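PDB 3PHS: cell wall surface anchor family protein from Streptococcus agalactiae, which is the minor pilin GBS52, a cell-wall-anchored pilus subunit whose IgG-like domain mediates adhesion of the bacterium to lung epithelial cells. Local coordinates for residues A[167-170]-A[175-178]; A[110-115]-A[202-207]; A[80-83]-A[89-92]. One frame throughout, in Å; residues are numbered along the deposited sequence.

Contact 1: residues A[167-170]-A[175-178]; sequences TPIR and VHSQ
H176 swings its ring toward 167-170 because CG stands anti to the backbone N (chi1 176°), while I169 keeps CG1 beside its own N and turns the CG2 methyl anti to it (chi1 -73°), up to the imidazole. The two side chains cross at about a right angle. CG2 sits over one ring face, displaced toward the CD2 side, 3.7 Å from the centroid of the H176 ring, a CH-pi contact. A beta-branched residue suits this place: CG2 covers the histidine, and the residue, which is buried, also packs on L160 and L199. The ring edge is used as well, for H176 CD2 lies 3.1 Å from R170 O, close to the ring plane.

That same carbonyl accepts the one direct hydrogen bond between the segments, from S177 N to R170 O at 3.0 Å, with a nearly straight N-H...O angle of 173°. The return bond of the pair is made through water: water 1 accepts from R170 N at 2.8 Å and donates to S177 O at 2.9 Å. H176 NE2 meets this water at 3.1 Å, in the plane of the ring, so a histidine gives the bridge a third, polar contact while offering its face to a methyl group.

R170 bends at chi3 and brings its guanidinium near the Q178 carbonyl, with NH2 4.0 Å from Q178 O; its firm bonds go from NH1 to the carbonyls of D179 and A182. S177 OG is also bonded nearby, to D179 N. Strand 175-176, which includes H176, pairs with strand 171-172, which follows R170 directly, and the whole is typical of the open end of a two-stranded beta hairpin, here on the surface of a prealbumin-like domain.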
loop_
_atom_site.group_PDB
_atom_site.type_symbol
_atom_site.label_atom_id
_atom_site.label_comp_id
_atom_site.label_asym_id
_atom_site.label_seq_id
_atom_site.Cartn_x
_atom_site.Cartn_y
_atom_site.Cartn_z
ATOM N N THR A 167 -4.698 6.663 5.384
ATOM C CA THR A 167 -4.417 6.170 6.727
ATOM C C THR A 167 -2.956 5.766 6.949
ATOM O O THR A 167 -2.392 4.978 6.177
ATOM C CB THR A 167 -5.440 5.083 7.240
ATOM O OG1 THR A 167 -4.736 3.994 7.855
ATOM C CG2 THR A 167 -6.332 4.533 6.121
ATOM N N PRO A 168 -2.349 6.326 8.017
ATOM C CA PRO A 168 -0.935 6.132 8.337
ATOM C C PRO A 168 -0.569 4.670 8.569
ATOM O O PRO A 168 -1.361 3.917 9.141
ATOM C CB PRO A 168 -0.735 6.932 9.638
ATOM C CG PRO A 168 -1.962 7.763 9.830
ATOM C CD PRO A 168 -3.056 7.160 9.015
ATOM N N ILE A 169 0.629 4.294 8.120
ATOM C CA ILE A 169 1.230 2.979 8.353
ATOM C C ILE A 169 1.788 2.946 9.768
ATOM O O ILE A 169 2.486 3.874 10.177
ATOM C CB ILE A 169 2.361 2.721 7.309
ATOM C CG1 ILE A 169 1.738 2.443 5.943
ATOM C CG2 ILE A 169 3.292 1.569 7.711
ATOM C CD1 ILE A 169 2.484 3.059 4.825
ATOM N N ARG A 170 1.496 1.879 10.508
ATOM C CA ARG A 170 1.939 1.783 11.904
ATOM C C ARG A 170 3.166 0.885 12.055
ATOM O O ARG A 170 3.396 -0.006 11.235
ATOM C CB ARG A 170 0.768 1.368 12.811
ATOM C CG ARG A 170 -0.407 2.350 12.672
ATOM C CD ARG A 170 -1.602 2.079 13.583
ATOM N NE ARG A 170 -2.394 0.936 13.129
ATOM C CZ ARG A 170 -2.516 -0.207 13.803
ATOM N NH1 ARG A 170 -1.896 -0.365 14.969
ATOM N NH2 ARG A 170 -3.252 -1.199 13.309
ATOM N N VAL A 175 9.506 -2.202 12.717
ATOM C CA VAL A 175 8.957 -2.905 11.576
ATOM C C VAL A 175 7.505 -2.479 11.361
ATOM O O VAL A 175 6.783 -2.235 12.316
ATOM C CB VAL A 175 9.022 -4.453 11.820
ATOM C CG1 VAL A 175 8.443 -5.193 10.675
ATOM C CG2 VAL A 175 10.468 -4.910 12.049
ATOM N N HIS A 176 7.082 -2.403 10.102
ATOM C CA HIS A 176 5.680 -2.221 9.797
ATOM C C HIS A 176 4.875 -3.344 10.483
ATOM O O HIS A 176 5.184 -4.545 10.337
ATOM C CB HIS A 176 5.452 -2.192 8.289
ATOM C CG HIS A 176 4.009 -2.096 7.906
ATOM N ND1 HIS A 176 3.537 -2.474 6.666
ATOM C CD2 HIS A 176 2.931 -1.671 8.608
ATOM C CE1 HIS A 176 2.228 -2.297 6.627
ATOM N NE2 HIS A 176 1.835 -1.819 7.795
ATOM N N SER A 177 3.892 -2.941 11.275
ATOM C CA SER A 177 3.140 -3.884 12.108
ATOM C C SER A 177 1.643 -3.630 12.028
ATOM O O SER A 177 1.190 -2.490 11.842
ATOM C CB SER A 177 3.630 -3.836 13.561
ATOM O OG SER A 177 2.816 -4.642 14.419
ATOM N N GLN A 178 0.867 -4.705 12.165
ATOM C CA GLN A 178 -0.579 -4.590 12.213
ATOM C C GLN A 178 -1.112 -4.868 13.610
ATOM O O GLN A 178 -2.329 -5.011 13.812
ATOM C CB GLN A 178 -1.216 -5.527 11.196
ATOM C CG GLN A 178 -0.689 -5.297 9.801
ATOM C CD GLN A 178 -1.591 -5.883 8.770
ATOM O OE1 GLN A 178 -2.480 -5.197 8.274
ATOM N NE2 GLN A 178 -1.400 -7.170 8.454
HETATM O O HOH W 1 0.066 -0.523 9.961
#

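Contact 2: residues A[110-115]-A[202-207]; sequences KNRNVS and GDYVLK
The junction between the two beta domains of the pilin is crossed here by R112, which reaches from a turn in strand 109-121 to the main chain of D203 and the ring of Y204 on strand 202-210. NH1 and NH2 both bond the main-chain oxygen D203 O, R112 NH1 at 2.8 Å and R112 NH2 at 3.0 Å; the D203 carboxylate turns elsewhere, OD1 bonding T225 OG1. The carbonyl oxygen lies near the guanidinium plane; seen from D203, NH1 is in the carbonyl plane, whereas NH2 stands well above it.

NH2 also rides over one face of the tyrosine, 3.3 Å from Y204 CZ. The guanidinium points an edge at that face, the planes 76° apart, in a cation-pi contact with R112 CZ 17° off the ring normal. Glycine suits position 202, where a side chain would collide with the preceding carbonyl oxygen and crowd R112 NH2.

R112 is presented by a type I beta turn from N111 to V114, reinforced by an Asx turn in which N111 OD1 accepts from N113 N at 2.9 Å. From there CG leaves between the backbone N and the carbonyl carbon (chi1 75°), and the chain runs extended as far as NE. Water 2 accepts from R112 NE at 3.0 Å and from N113 ND2 at 3.1 Å, and donates to Y204 OH at 3.2 Å. The tyrosine hydroxyl also bonds I200 O, and E162 forms a long, weak ion pair with R112 NE.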
loop_
_atom_site.group_PDB
_atom_site.type_symbol
_atom_site.label_atom_id
_atom_site.label_comp_id
_atom_site.label_asym_id
_atom_site.label_seq_id
_atom_site.Cartn_x
_atom_site.Cartn_y
_atom_site.Cartn_z
ATOM N N LYS A 110 -9.270 -0.677 -1.110
ATOM C CA LYS A 110 -8.544 -1.607 -1.960
ATOM C C LYS A 110 -7.170 -1.868 -1.369
ATOM O O LYS A 110 -6.480 -0.940 -0.949
ATOM C CB LYS A 110 -8.375 -1.085 -3.391
ATOM C CG LYS A 110 -7.562 -2.038 -4.269
ATOM C CD LYS A 110 -7.472 -1.549 -5.705
ATOM C CE LYS A 110 -6.753 -2.558 -6.589
ATOM N NZ LYS A 110 -5.246 -2.592 -6.437
ATOM N N ASN A 111 -6.792 -3.141 -1.316
ATOM C CA ASN A 111 -5.430 -3.511 -0.975
ATOM C C ASN A 111 -4.590 -3.307 -2.240
ATOM O O ASN A 111 -4.745 -4.043 -3.217
ATOM C CB ASN A 111 -5.390 -4.974 -0.501
ATOM C CG ASN A 111 -3.983 -5.420 -0.106
ATOM O OD1 ASN A 111 -3.006 -4.750 -0.442
ATOM N ND2 ASN A 111 -3.881 -6.547 0.601
ATOM N N ARG A 112 -3.726 -2.285 -2.253
ATOM C CA ARG A 112 -2.970 -1.972 -3.473
ATOM C C ARG A 112 -1.943 -3.059 -3.846
ATOM O O ARG A 112 -1.442 -3.079 -4.968
ATOM C CB ARG A 112 -2.270 -0.608 -3.345
ATOM C CG ARG A 112 -1.053 -0.643 -2.436
ATOM C CD ARG A 112 -0.346 0.716 -2.411
ATOM N NE ARG A 112 0.950 0.627 -1.731
ATOM C CZ ARG A 112 1.877 1.580 -1.782
ATOM N NH1 ARG A 112 1.659 2.706 -2.459
ATOM N NH2 ARG A 112 3.017 1.412 -1.144
ATOM N N ASN A 113 -1.658 -3.970 -2.922
ATOM C CA ASN A 113 -0.656 -5.014 -3.156
ATOM C C ASN A 113 -1.212 -6.233 -3.923
ATOM O O ASN A 113 -0.473 -7.154 -4.271
ATOM C CB ASN A 113 -0.001 -5.410 -1.840
ATOM C CG ASN A 113 0.737 -4.239 -1.210
ATOM O OD1 ASN A 113 1.534 -3.575 -1.872
ATOM N ND2 ASN A 113 0.427 -3.940 0.043
ATOM N N VAL A 114 -2.513 -6.194 -4.199
ATOM C CA VAL A 114 -3.156 -7.166 -5.051
ATOM C C VAL A 114 -3.682 -6.427 -6.284
ATOM O O VAL A 114 -4.463 -5.481 -6.160
ATOM C CB VAL A 114 -4.322 -7.857 -4.309
ATOM C CG1 VAL A 114 -4.991 -8.925 -5.217
ATOM C CG2 VAL A 114 -3.795 -8.504 -3.018
ATOM N N SER A 115 -3.249 -6.855 -7.467
ATOM C CA SER A 115 -3.728 -6.251 -8.693
ATOM C C SER A 115 -5.172 -6.675 -8.908
ATOM O O SER A 115 -5.478 -7.873 -8.914
ATOM C CB SER A 115 -2.860 -6.671 -9.879
ATOM O OG SER A 115 -1.581 -6.055 -9.795
ATOM N N GLY A 202 7.265 -0.438 -3.082
ATOM C CA GLY A 202 6.282 0.497 -3.653
ATOM C C GLY A 202 6.488 1.911 -3.157
ATOM O O GLY A 202 7.508 2.217 -2.518
ATOM N N ASP A 203 5.505 2.773 -3.411
ATOM C CA ASP A 203 5.664 4.206 -3.146
ATOM C C ASP A 203 4.971 4.645 -1.876
ATOM O O ASP A 203 3.811 4.280 -1.616
ATOM C CB ASP A 203 5.164 5.027 -4.348
ATOM C CG ASP A 203 6.006 4.813 -5.590
ATOM O OD1 ASP A 203 7.158 4.330 -5.467
ATOM O OD2 ASP A 203 5.495 5.132 -6.697
ATOM N N TYR A 204 5.690 5.428 -1.079
ATOM C CA TYR A 204 5.205 5.897 0.206
ATOM C C TYR A 204 5.448 7.395 0.348
ATOM O O TYR A 204 6.143 8.002 -0.460
ATOM C CB TYR A 204 5.904 5.144 1.367
ATOM C CG TYR A 204 5.602 3.660 1.400
ATOM C CD1 TYR A 204 6.271 2.777 0.567
ATOM C CD2 TYR A 204 4.620 3.147 2.255
ATOM C CE1 TYR A 204 5.981 1.399 0.581
ATOM C CE2 TYR A 204 4.319 1.758 2.285
ATOM C CZ TYR A 204 5.009 0.905 1.442
ATOM O OH TYR A 204 4.713 -0.438 1.449
ATOM N N VAL A 205 4.864 7.972 1.387
ATOM C CA VAL A 205 5.021 9.398 1.663
ATOM C C VAL A 205 5.284 9.585 3.148
ATOM O O VAL A 205 4.516 9.114 4.002
ATOM C CB VAL A 205 3.782 10.217 1.219
ATOM C CG1 VAL A 205 3.911 11.689 1.650
ATOM C CG2 VAL A 205 3.569 10.114 -0.274
ATOM N N LEU A 206 6.381 10.279 3.448
ATOM C CA LEU A 206 6.682 10.697 4.810
ATOM C C LEU A 206 6.075 12.069 5.072
ATOM O O LEU A 206 6.325 13.015 4.319
ATOM C CB LEU A 206 8.198 10.759 5.010
ATOM C CG LEU A 206 8.924 9.443 5.296
ATOM C CD1 LEU A 206 10.417 9.658 5.113
ATOM C CD2 LEU A 206 8.606 8.915 6.714
ATOM N N LYS A 207 5.284 12.167 6.119
ATOM C CA LYS A 207 4.710 13.421 6.511
ATOM C C LYS A 207 5.362 13.926 7.797
ATOM O O LYS A 207 5.360 13.253 8.770
ATOM C CB LYS A 207 3.192 13.291 6.642
ATOM C CG LYS A 207 2.466 14.598 6.748
ATOM C CD LYS A 207 0.927 14.430 6.769
ATOM C CE LYS A 207 0.212 15.704 7.265
ATOM N NZ LYS A 207 -1.216 15.508 7.520
HETATM O O HOH W 2 1.702 -1.192 0.586
#

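Contact 3: residues A[80-83]-A[89-92]; sequences FEAT and KATF
K89 meets T83 through water rather than directly: water 3 donates to T83 O at 3.0 Å and to K89 O at 3.1 Å. The lysine side chain itself turns from the other strand, as suits a long charged residue at the surface. A90 follows with its methyl inward, A90 CB lying 3.9 Å from A82 CB; two such small residues let the strands come close, and A90 also packs on Y47 and I17.

T91 N donates a hydrogen bond to water 3, at 2.9 Å, and the carbonyl comes close to the facing alanine, T91 O to A82 CB being 3.3 Å. The strands run roughly antiparallel (150°) but share no direct hydrogen bond; each pairs within a different sheet, 76-83 with 46-52 and 89-95 with 13-21, consistent with the Ig-like fold reported for this pilin. A82, A90 and F92 close the gap between the sheets where edge strand 76-83 comes near strand 89-95.

F92 supplies the broad apolar surface. Its CG is anti to the carbonyl carbon (chi1 -66°), which carries the ring toward 80-83, and A82 CB lies over one face in a CH-pi contact, 3.9 Å from the centroid of the F92 ring. F80 contributes CB, 3.8 Å from F92 CD1, while its own ring leads away. F80 O approaches the rim of the F92 ring near its plane, and L15, I17 and L49 also pack on this phenylalanine.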
loop_
_atom_site.group_PDB
_atom_site.type_symbol
_atom_site.label_atom_id
_atom_site.label_comp_id
_atom_site.label_asym_id
_atom_site.label_seq_id
_atom_site.Cartn_x
_atom_site.Cartn_y
_atom_site.Cartn_z
ATOM N N PHE A 80 -20.363 -9.767 -4.469
ATOM C CA PHE A 80 -20.115 -11.027 -3.772
ATOM C C PHE A 80 -18.819 -10.891 -3.002
ATOM O O PHE A 80 -17.912 -10.218 -3.477
ATOM C CB PHE A 80 -19.955 -12.167 -4.767
ATOM C CG PHE A 80 -21.169 -12.394 -5.638
ATOM C CD1 PHE A 80 -21.409 -11.575 -6.735
ATOM C CD2 PHE A 80 -22.041 -13.440 -5.365
ATOM C CE1 PHE A 80 -22.543 -11.775 -7.549
ATOM C CE2 PHE A 80 -23.168 -13.656 -6.184
ATOM C CZ PHE A 80 -23.410 -12.806 -7.266
ATOM N N GLU A 81 -18.738 -11.524 -1.837
ATOM C CA GLU A 81 -17.485 -11.532 -1.055
ATOM C C GLU A 81 -17.101 -12.944 -0.646
ATOM O O GLU A 81 -17.978 -13.815 -0.411
ATOM C CB GLU A 81 -17.554 -10.623 0.195
ATOM C CG GLU A 81 -18.502 -11.079 1.319
ATOM C CD GLU A 81 -17.913 -11.013 2.766
ATOM O OE1 GLU A 81 -17.479 -9.892 3.193
ATOM O OE2 GLU A 81 -17.930 -12.088 3.485
ATOM N N ALA A 82 -15.796 -13.175 -0.525
ATOM C CA ALA A 82 -15.301 -14.419 0.053
ATOM C C ALA A 82 -13.954 -14.174 0.662
ATOM O O ALA A 82 -13.170 -13.358 0.159
ATOM C CB ALA A 82 -15.211 -15.567 -1.000
ATOM N N THR A 83 -13.699 -14.887 1.741
ATOM C CA THR A 83 -12.413 -14.820 2.431
ATOM C C THR A 83 -11.581 -16.053 2.104
ATOM O O THR A 83 -12.071 -17.182 2.204
ATOM C CB THR A 83 -12.655 -14.749 3.944
ATOM O OG1 THR A 83 -13.428 -13.579 4.237
ATOM C CG2 THR A 83 -11.348 -14.710 4.700
ATOM N N LYS A 89 -7.729 -20.138 -0.874
ATOM C CA LYS A 89 -8.852 -20.050 -1.827
ATOM C C LYS A 89 -10.037 -19.274 -1.300
ATOM O O LYS A 89 -10.559 -19.598 -0.235
ATOM C CB LYS A 89 -9.314 -21.457 -2.220
ATOM C CG LYS A 89 -8.254 -22.186 -3.031
ATOM C CD LYS A 89 -8.691 -23.593 -3.447
ATOM C CE LYS A 89 -7.646 -24.212 -4.371
ATOM N NZ LYS A 89 -8.123 -25.533 -4.879
ATOM N N ALA A 90 -10.434 -18.239 -2.045
ATOM C CA ALA A 90 -11.670 -17.494 -1.797
ATOM C C ALA A 90 -12.663 -17.987 -2.840
ATOM O O ALA A 90 -12.471 -17.767 -4.040
ATOM C CB ALA A 90 -11.430 -15.979 -1.928
ATOM N N THR A 91 -13.688 -18.706 -2.380
ATOM C CA THR A 91 -14.591 -19.427 -3.291
ATOM C C THR A 91 -15.884 -18.662 -3.525
ATOM O O THR A 91 -16.484 -18.117 -2.586
ATOM C CB THR A 91 -14.913 -20.854 -2.768
ATOM O OG1 THR A 91 -15.519 -20.777 -1.476
ATOM C CG2 THR A 91 -13.644 -21.716 -2.673
ATOM N N PHE A 92 -16.293 -18.615 -4.788
ATOM C CA PHE A 92 -17.496 -17.904 -5.219
ATOM C C PHE A 92 -18.383 -18.895 -5.937
ATOM O O PHE A 92 -18.046 -19.362 -7.027
ATOM C CB PHE A 92 -17.130 -16.736 -6.138
ATOM C CG PHE A 92 -16.350 -15.663 -5.432
ATOM C CD1 PHE A 92 -17.010 -14.578 -4.849
ATOM C CD2 PHE A 92 -14.974 -15.774 -5.289
ATOM C CE1 PHE A 92 -16.286 -13.578 -4.149
ATOM C CE2 PHE A 92 -14.236 -14.791 -4.596
ATOM C CZ PHE A 92 -14.891 -13.700 -4.027
HETATM O O HOH W 3 -13.497 -19.159 0.525
#

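Contacts 1 and 2 adjoin, with centres 12 Å apart: I169 CD1 packs on Y204 CD2 at 3.3 Å, so the isoleucine that covers a face of H176 also touches the tyrosine whose face R112 NH2 meets. Along the chain, contact 1 is nested within the loop closed by contact 2. Contact 3 comes earlier in sequence and lies apart in the N-terminal domain, its centre 23 Å from that of contact 2 and 26 Å from that of contact 1. Even so, strands 76-83 and 109-121 are the two outermost strands of one four-stranded sheet, so contact 3 joins one edge to the opposing sheet and contact 2 joins the other to the second domain.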